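Local coordinates for nicastrin (Dictyostelium purpureum, PDB 4R12), which is probably an essential subunit of gamma-secretase, a complex that cleaves membrane proteins such as Notch receptors within the bilayer, and may help recruit its substrates, at residues I208-E213 with Q313-K318; N283-F288 with L308-Q313; E172-M177 with A581-K586. All coordinates share one frame; numbering follows the deposited sequence.

Contact 1: I208-E213 with Q313-K318; sequences IDKEKE and QINFTK. With NAG (2-acetamido-2-deoxy-beta-D-glucopyranose), chain B.
Q313, at the end of helix 309-313, reaches across to I208 with its amide and takes the backbone N-H of that residue: I208 N to Q313 OE1 is 2.8 Å, nearly straight at 167°, with the donor tilted 32° from the plane of the carbonyl. Q313 CG stands anti to its own carbonyl carbon (chi1 -58°) and the chain runs on extended, which carries OE1 to the loop. The two side chains cross at about a right angle, and I208 CB and CG1 both lie 3.6 Å from Q313 OE1, while I208 CG2 rests on Q313 O. I208 CD1 then meets I314 CG1 at 4.1 Å; E262 and V264 of strand 262-268 also touch I208. N542 gives Q313 OE1 a second hydrogen bond.

At the other end K318 lies across the type I turn D209-K212, bent at chi2, with K318 CD 3.7 Å from K212 O. Between the two ends sits N315, whose ND2 carries the N-linked glycan; a water accepts from this ND2 at 2.7 Å and donates to K210 O. N315 OD1 turns back to T317 N in an Asx turn.

The chemistry thus changes across the contact: a doubly held amide oxygen and buried isoleucines on one side, lysine methylenes, water and sugar on the other.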
# COMPACT_ATOMS: atom_id res chain seq x y z
N ILE A 208 23.92 -3.23 14.34
CA ILE A 208 23.33 -2.39 15.37
C ILE A 208 24.03 -2.67 16.71
O ILE A 208 24.24 -3.82 17.09
CB ILE A 208 21.81 -2.62 15.48
CG1 ILE A 208 21.10 -1.98 14.28
CG2 ILE A 208 21.26 -2.05 16.78
CD1 ILE A 208 19.65 -2.42 14.11
N ASP A 209 24.43 -1.59 17.38
CA ASP A 209 25.05 -1.66 18.70
C ASP A 209 23.98 -2.02 19.73
O ASP A 209 23.09 -1.21 20.00
CB ASP A 209 25.70 -0.31 19.03
CG ASP A 209 26.44 -0.30 20.37
OD1 ASP A 209 26.35 -1.27 21.14
OD2 ASP A 209 27.11 0.72 20.64
N LYS A 210 24.05 -3.22 20.31
CA LYS A 210 22.93 -3.63 21.16
C LYS A 210 22.90 -2.90 22.50
O LYS A 210 22.01 -3.13 23.31
CB LYS A 210 22.93 -5.15 21.38
CG LYS A 210 21.54 -5.77 21.10
CD LYS A 210 21.49 -7.30 21.16
CE LYS A 210 21.08 -7.80 22.55
NZ LYS A 210 20.07 -8.90 22.49
N GLU A 211 23.84 -1.99 22.73
CA GLU A 211 23.84 -1.15 23.92
C GLU A 211 23.17 0.20 23.70
O GLU A 211 22.88 0.92 24.66
CB GLU A 211 25.27 -0.92 24.41
CG GLU A 211 25.97 -2.17 24.89
CD GLU A 211 27.41 -1.90 25.30
OE1 GLU A 211 27.94 -0.84 24.92
OE2 GLU A 211 28.00 -2.75 26.00
N LYS A 212 22.93 0.56 22.44
CA LYS A 212 22.34 1.85 22.14
C LYS A 212 20.82 1.74 22.08
O LYS A 212 20.27 0.68 21.80
CB LYS A 212 22.88 2.40 20.80
CG LYS A 212 24.30 2.99 20.86
CD LYS A 212 24.62 3.69 19.53
CE LYS A 212 26.07 4.19 19.47
NZ LYS A 212 26.30 4.98 18.22
N GLU A 213 20.14 2.85 22.33
CA GLU A 213 18.70 2.92 22.12
C GLU A 213 18.40 3.04 20.63
O GLU A 213 19.22 3.52 19.86
CB GLU A 213 18.10 4.10 22.89
CG GLU A 213 18.22 3.97 24.40
CD GLU A 213 17.57 5.12 25.14
OE1 GLU A 213 17.31 6.16 24.50
OE2 GLU A 213 17.32 4.98 26.36
N GLN A 313 20.11 -8.54 16.02
CA GLN A 313 20.42 -7.13 16.24
C GLN A 313 19.37 -6.29 16.95
O GLN A 313 19.70 -5.24 17.53
CB GLN A 313 20.72 -6.45 14.90
CG GLN A 313 21.84 -7.07 14.11
CD GLN A 313 22.14 -6.27 12.86
OE1 GLN A 313 22.31 -5.06 12.92
NE2 GLN A 313 22.21 -6.95 11.72
N ILE A 314 18.11 -6.69 16.87
CA ILE A 314 17.06 -5.81 17.35
C ILE A 314 16.47 -6.32 18.65
O ILE A 314 15.92 -7.41 18.74
CB ILE A 314 15.94 -5.60 16.30
CG1 ILE A 314 16.51 -4.91 15.06
CG2 ILE A 314 14.81 -4.73 16.88
CD1 ILE A 314 15.50 -4.71 13.95
N ASN A 315 16.62 -5.53 19.71
CA ASN A 315 16.01 -5.78 21.00
C ASN A 315 14.80 -4.89 21.15
O ASN A 315 14.93 -3.72 21.16
CB ASN A 315 17.01 -5.50 22.10
CG ASN A 315 16.47 -5.75 23.49
OD1 ASN A 315 15.30 -5.79 23.71
ND2 ASN A 315 17.36 -5.90 24.43
N PHE A 316 13.62 -5.47 21.22
CA PHE A 316 12.40 -4.71 21.29
C PHE A 316 12.45 -3.63 22.33
O PHE A 316 12.07 -2.54 22.10
CB PHE A 316 11.19 -5.60 21.54
CG PHE A 316 9.89 -4.86 21.58
CD1 PHE A 316 9.19 -4.62 20.45
CD2 PHE A 316 9.36 -4.44 22.76
CE1 PHE A 316 8.00 -3.95 20.48
CE2 PHE A 316 8.17 -3.79 22.81
CZ PHE A 316 7.48 -3.54 21.66
N THR A 317 12.97 -3.97 23.49
CA THR A 317 12.98 -3.05 24.59
C THR A 317 13.93 -1.89 24.42
O THR A 317 13.78 -0.91 25.08
CB THR A 317 13.19 -3.76 25.94
OG1 THR A 317 14.50 -4.27 25.99
CG2 THR A 317 12.25 -4.88 26.08
N LYS A 318 14.89 -1.99 23.51
CA LYS A 318 15.74 -0.87 23.17
C LYS A 318 15.10 0.17 22.26
O LYS A 318 15.64 1.23 22.09
CB LYS A 318 17.00 -1.32 22.50
CG LYS A 318 17.98 -2.05 23.36
CD LYS A 318 18.55 -1.21 24.46
CE LYS A 318 19.34 -2.10 25.40
NZ LYS A 318 20.45 -1.42 26.08
C1 NAG B . 17.09 -5.72 25.83
C2 NAG B . 18.01 -6.63 26.59
C3 NAG B . 17.94 -6.44 28.09
C4 NAG B . 17.62 -5.05 28.56
C5 NAG B . 16.79 -4.25 27.57
C6 NAG B . 16.73 -2.78 27.89
C7 NAG B . 18.57 -8.87 26.03
C8 NAG B . 18.06 -10.12 25.41
N2 NAG B . 17.65 -7.99 26.35
O3 NAG B . 19.17 -6.83 28.67
O4 NAG B . 16.77 -5.36 29.64
O5 NAG B . 17.33 -4.42 26.29
O6 NAG B . 18.03 -2.25 27.88
O7 NAG B . 19.73 -8.68 26.23
O HOH W 1 19.99 -5.22 24.09

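Contact 2: N283-F288 with L308-Q313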
# COMPACT_ATOMS: atom_id res chain seq x y z
N ASN A 283 5.86 -9.61 16.84
CA ASN A 283 5.74 -10.96 17.37
C ASN A 283 7.08 -11.69 17.34
O ASN A 283 7.45 -12.37 18.30
CB ASN A 283 4.69 -11.76 16.59
CG ASN A 283 4.37 -13.08 17.26
OD1 ASN A 283 3.94 -13.11 18.41
ND2 ASN A 283 4.56 -14.18 16.54
N ASP A 284 7.82 -11.54 16.24
CA ASP A 284 9.11 -12.19 16.13
C ASP A 284 10.14 -11.59 17.08
O ASP A 284 10.94 -12.31 17.68
CB ASP A 284 9.62 -12.13 14.68
CG ASP A 284 9.06 -13.26 13.82
OD1 ASP A 284 8.30 -14.09 14.36
OD2 ASP A 284 9.38 -13.33 12.62
N LEU A 285 10.12 -10.27 17.23
CA LEU A 285 11.02 -9.62 18.18
C LEU A 285 10.85 -10.16 19.61
O LEU A 285 11.83 -10.30 20.34
CB LEU A 285 10.80 -8.11 18.19
CG LEU A 285 11.19 -7.36 16.92
CD1 LEU A 285 11.04 -5.87 17.15
CD2 LEU A 285 12.62 -7.72 16.52
N LEU A 286 9.62 -10.43 19.99
CA LEU A 286 9.31 -10.79 21.37
C LEU A 286 9.31 -12.30 21.60
O LEU A 286 9.57 -12.75 22.71
CB LEU A 286 7.96 -10.21 21.78
CG LEU A 286 7.83 -8.69 21.80
CD1 LEU A 286 6.37 -8.30 21.99
CD2 LEU A 286 8.70 -8.08 22.89
N ASN A 287 9.02 -13.07 20.56
CA ASN A 287 8.72 -14.49 20.74
C ASN A 287 9.50 -15.49 19.91
O ASN A 287 9.44 -16.69 20.18
CB ASN A 287 7.23 -14.72 20.48
CG ASN A 287 6.36 -13.92 21.41
OD1 ASN A 287 6.65 -13.81 22.60
ND2 ASN A 287 5.29 -13.34 20.88
N PHE A 288 10.22 -15.04 18.89
CA PHE A 288 10.81 -16.00 17.96
C PHE A 288 11.89 -16.86 18.61
O PHE A 288 12.78 -16.36 19.29
CB PHE A 288 11.38 -15.30 16.73
CG PHE A 288 11.95 -16.26 15.72
CD1 PHE A 288 11.12 -17.01 14.92
CD2 PHE A 288 13.32 -16.41 15.58
CE1 PHE A 288 11.63 -17.90 13.99
CE2 PHE A 288 13.85 -17.30 14.65
CZ PHE A 288 13.00 -18.04 13.86
N LEU A 308 17.86 -13.74 9.67
CA LEU A 308 17.78 -13.70 11.14
C LEU A 308 18.36 -12.43 11.75
O LEU A 308 18.55 -12.36 12.97
CB LEU A 308 18.49 -14.93 11.73
CG LEU A 308 17.80 -16.28 11.51
CD1 LEU A 308 18.68 -17.43 11.99
CD2 LEU A 308 16.46 -16.30 12.21
N ALA A 309 18.63 -11.42 10.93
CA ALA A 309 19.22 -10.18 11.42
C ALA A 309 18.38 -9.56 12.53
O ALA A 309 18.92 -9.02 13.50
CB ALA A 309 19.40 -9.18 10.28
N PHE A 310 17.06 -9.65 12.39
CA PHE A 310 16.15 -9.09 13.39
C PHE A 310 16.41 -9.68 14.77
O PHE A 310 16.33 -8.99 15.78
CB PHE A 310 14.68 -9.31 12.99
CG PHE A 310 14.21 -10.74 13.11
CD1 PHE A 310 13.67 -11.21 14.30
CD2 PHE A 310 14.31 -11.61 12.03
CE1 PHE A 310 13.25 -12.54 14.42
CE2 PHE A 310 13.89 -12.93 12.14
CZ PHE A 310 13.36 -13.39 13.33
N GLN A 311 16.71 -10.97 14.81
CA GLN A 311 16.94 -11.65 16.08
C GLN A 311 18.31 -11.28 16.62
O GLN A 311 18.48 -11.05 17.81
CB GLN A 311 16.83 -13.17 15.93
CG GLN A 311 17.00 -13.93 17.24
CD GLN A 311 17.06 -15.43 17.05
OE1 GLN A 311 17.86 -15.95 16.27
NE2 GLN A 311 16.20 -16.15 17.77
N THR A 312 19.28 -11.23 15.71
CA THR A 312 20.65 -10.92 16.06
C THR A 312 20.83 -9.49 16.60
O THR A 312 21.60 -9.27 17.53
CB THR A 312 21.57 -11.11 14.83
OG1 THR A 312 21.42 -12.44 14.32
CG2 THR A 312 23.02 -10.86 15.18
N GLN A 313 20.11 -8.54 16.02
CA GLN A 313 20.42 -7.13 16.24
C GLN A 313 19.37 -6.29 16.95
O GLN A 313 19.70 -5.24 17.53
CB GLN A 313 20.72 -6.45 14.90
CG GLN A 313 21.84 -7.07 14.11
CD GLN A 313 22.14 -6.27 12.86
OE1 GLN A 313 22.31 -5.06 12.92
NE2 GLN A 313 22.21 -6.95 11.72
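In the nicastrin large lobe the last turn of helix 276-287, with F288 just beyond it, packs on the short helix 309-313, and the contact centres on two phenylalanine rings. F310 turns its edge to the face of F288 in an offset edge-to-face pair, centroids 5.5 Å apart and planes at 67°. F310 CZ comes in over the rim of that face, 3.8 Å from F288 CD2. The ring gets there because F310 CG sits between its backbone N and carbonyl carbon (chi1 72°), swinging the phenyl across to the other helix.

F288 has further company. Q311 NE2 approaches its edge, near the ring plane, 3.6 Å from F288 CD2, and L308 CD2 comes to 3.7 Å from F288 CE2. From helix 276-287, D284 CB touches F310 CE1 at 3.7 Å, with the carboxylate and ring planes 19° apart, while L285 CD2 lies at the edge of the F310 ring, 4.3 Å from F310 CD1.

The D284 carboxylate is committed outside this pair of helices: OD2 takes a salt bridge from R305 and a hydrogen bond from H546, whose ring also packs edge-to-face with F310. No hydrogen bond crosses between the segments, so their fit rests on aromatic and apolar contact, with the buried acid's charge probably balanced by R305 beside it.

Contact 3: E172-M177 with A581-K586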
# COMPACT_ATOMS: atom_id res chain seq x y z
N GLU A 172 -16.54 -8.60 -24.05
CA GLU A 172 -16.45 -9.74 -23.15
C GLU A 172 -15.40 -9.49 -22.09
O GLU A 172 -14.27 -9.09 -22.39
CB GLU A 172 -16.14 -11.03 -23.91
CG GLU A 172 -15.78 -12.20 -23.00
CD GLU A 172 -15.61 -13.51 -23.75
OE1 GLU A 172 -16.32 -13.71 -24.75
OE2 GLU A 172 -14.77 -14.33 -23.33
N LEU A 173 -15.79 -9.73 -20.84
CA LEU A 173 -14.90 -9.60 -19.69
C LEU A 173 -14.59 -10.97 -19.08
O LEU A 173 -15.48 -11.67 -18.58
CB LEU A 173 -15.53 -8.68 -18.63
CG LEU A 173 -15.63 -7.16 -18.85
CD1 LEU A 173 -16.46 -6.79 -20.07
CD2 LEU A 173 -16.19 -6.47 -17.59
N ASP A 174 -13.32 -11.36 -19.12
CA ASP A 174 -12.84 -12.60 -18.51
C ASP A 174 -12.05 -12.32 -17.24
O ASP A 174 -10.98 -11.71 -17.29
CB ASP A 174 -11.94 -13.38 -19.49
CG ASP A 174 -12.62 -13.67 -20.80
OD1 ASP A 174 -13.78 -14.11 -20.78
OD2 ASP A 174 -11.98 -13.46 -21.85
N SER A 175 -12.58 -12.75 -16.11
CA SER A 175 -11.87 -12.65 -14.84
C SER A 175 -12.44 -13.67 -13.87
O SER A 175 -13.03 -13.31 -12.85
CB SER A 175 -11.97 -11.23 -14.26
OG SER A 175 -13.31 -10.88 -13.95
N PHE A 176 -12.27 -14.95 -14.20
CA PHE A 176 -12.81 -16.01 -13.37
C PHE A 176 -11.98 -16.24 -12.12
O PHE A 176 -10.81 -16.59 -12.21
CB PHE A 176 -12.92 -17.33 -14.14
CG PHE A 176 -13.45 -18.45 -13.28
CD1 PHE A 176 -14.78 -18.47 -12.90
CD2 PHE A 176 -12.61 -19.46 -12.83
CE1 PHE A 176 -15.28 -19.48 -12.10
CE2 PHE A 176 -13.10 -20.49 -12.02
CZ PHE A 176 -14.44 -20.49 -11.66
N MET A 177 -12.61 -16.06 -10.97
CA MET A 177 -11.97 -16.22 -9.67
C MET A 177 -12.24 -17.61 -9.12
O MET A 177 -13.39 -17.96 -8.85
CB MET A 177 -12.44 -15.14 -8.70
CG MET A 177 -12.16 -13.71 -9.18
SD MET A 177 -10.40 -13.30 -9.12
CE MET A 177 -10.21 -12.43 -10.68
N ALA A 581 -8.89 -10.82 -19.06
CA ALA A 581 -8.92 -10.23 -20.40
C ALA A 581 -10.19 -9.45 -20.70
O ALA A 581 -11.29 -9.78 -20.23
CB ALA A 581 -8.71 -11.31 -21.46
N LEU A 582 -10.04 -8.42 -21.52
CA LEU A 582 -11.14 -7.59 -21.97
C LEU A 582 -11.11 -7.50 -23.49
O LEU A 582 -10.12 -7.06 -24.08
CB LEU A 582 -11.07 -6.20 -21.33
CG LEU A 582 -12.09 -5.12 -21.68
CD1 LEU A 582 -13.47 -5.68 -21.97
CD2 LEU A 582 -12.18 -4.15 -20.50
N LYS A 583 -12.19 -7.94 -24.13
CA LYS A 583 -12.27 -7.97 -25.57
C LYS A 583 -13.49 -7.20 -26.05
O LYS A 583 -14.55 -7.28 -25.43
CB LYS A 583 -12.32 -9.42 -26.08
CG LYS A 583 -11.26 -10.33 -25.48
CD LYS A 583 -11.63 -11.81 -25.66
CE LYS A 583 -10.62 -12.72 -24.97
NZ LYS A 583 -11.04 -14.15 -25.01
N VAL A 584 -13.33 -6.46 -27.14
CA VAL A 584 -14.44 -5.75 -27.75
C VAL A 584 -14.66 -6.29 -29.16
O VAL A 584 -13.71 -6.73 -29.81
CB VAL A 584 -14.20 -4.22 -27.74
CG1 VAL A 584 -15.23 -3.49 -28.58
CG2 VAL A 584 -14.23 -3.70 -26.32
N PHE A 585 -15.91 -6.29 -29.61
CA PHE A 585 -16.28 -6.90 -30.88
C PHE A 585 -17.62 -6.35 -31.33
O PHE A 585 -18.36 -5.79 -30.52
CB PHE A 585 -16.34 -8.42 -30.73
CG PHE A 585 -17.25 -8.87 -29.62
CD1 PHE A 585 -18.60 -9.10 -29.86
CD2 PHE A 585 -16.77 -9.04 -28.34
CE1 PHE A 585 -19.44 -9.50 -28.85
CE2 PHE A 585 -17.60 -9.44 -27.32
CZ PHE A 585 -18.94 -9.67 -27.57
N LYS A 586 -17.96 -6.52 -32.60
CA LYS A 586 -19.29 -6.13 -33.05
C LYS A 586 -20.23 -7.33 -32.98
O LYS A 586 -19.86 -8.45 -33.33
CB LYS A 586 -19.25 -5.54 -34.47
CG LYS A 586 -19.30 -4.02 -34.46
CD LYS A 586 -19.50 -3.42 -35.85
CE LYS A 586 -19.76 -1.92 -35.75
NZ LYS A 586 -19.82 -1.26 -37.09
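A581 begins an antiparallel strand pairing with D174, joining strand 581-586, the last of the modelled chain, to strand 169-174 of the small lobe. The two short strands run 170° apart in direction. A581 and D174 form a hydrogen-bonded pair: D174 N gives to A581 O at 2.8 Å, and A581 N returns to D174 O at 2.9 Å.

L582 follows as a non-hydrogen-bonded pair with L173, on the face where F144 also packs. Their side chains lie alongside each other and point the same way, the CD1 atoms of L173 and L582 3.7 Å apart; L582 CD1 also touches E172 O.

K583 restores the hydrogen-bonded pattern with E172, exchanging N-H and C=O in both directions. Its extended chain runs back across D174 at about a right angle, and K583 NZ makes a weak salt bridge of 3.4 Å to D174 OD2. The carboxylate of E172, on the same face, keeps its OE2 4.1 Å from that NZ, so the ammonium lies near both acids.

Past V584, F585 CG stands between its backbone N and carbonyl carbon (chi1 55°), which brings the ring back toward E172. The ring presents its edge, F585 CE2 lying 3.5 Å from E172 N.

Overall arrangement
Contacts 1 and 2 are neighbours in the large lobe, their centres about 11 Å apart; they share Q313, where helix 309-313 of contact 2 passes into the loop of contact 1. I314 and F316 of contact 1 pack on L285 and L286 of contact 2, so the two contacts touch through apolar side chains. Contact 3 joins a small-lobe strand to the last modelled strand, about 54 Å from contact 1 centre to centre and across the middle of the chain. All three are partly buried but differ: contact 1 grades from buried residues to a glycosylated surface, contact 2 relies on rings without hydrogen bonds between its segments, and contact 3 is backbone pairing of residues some 400 apart.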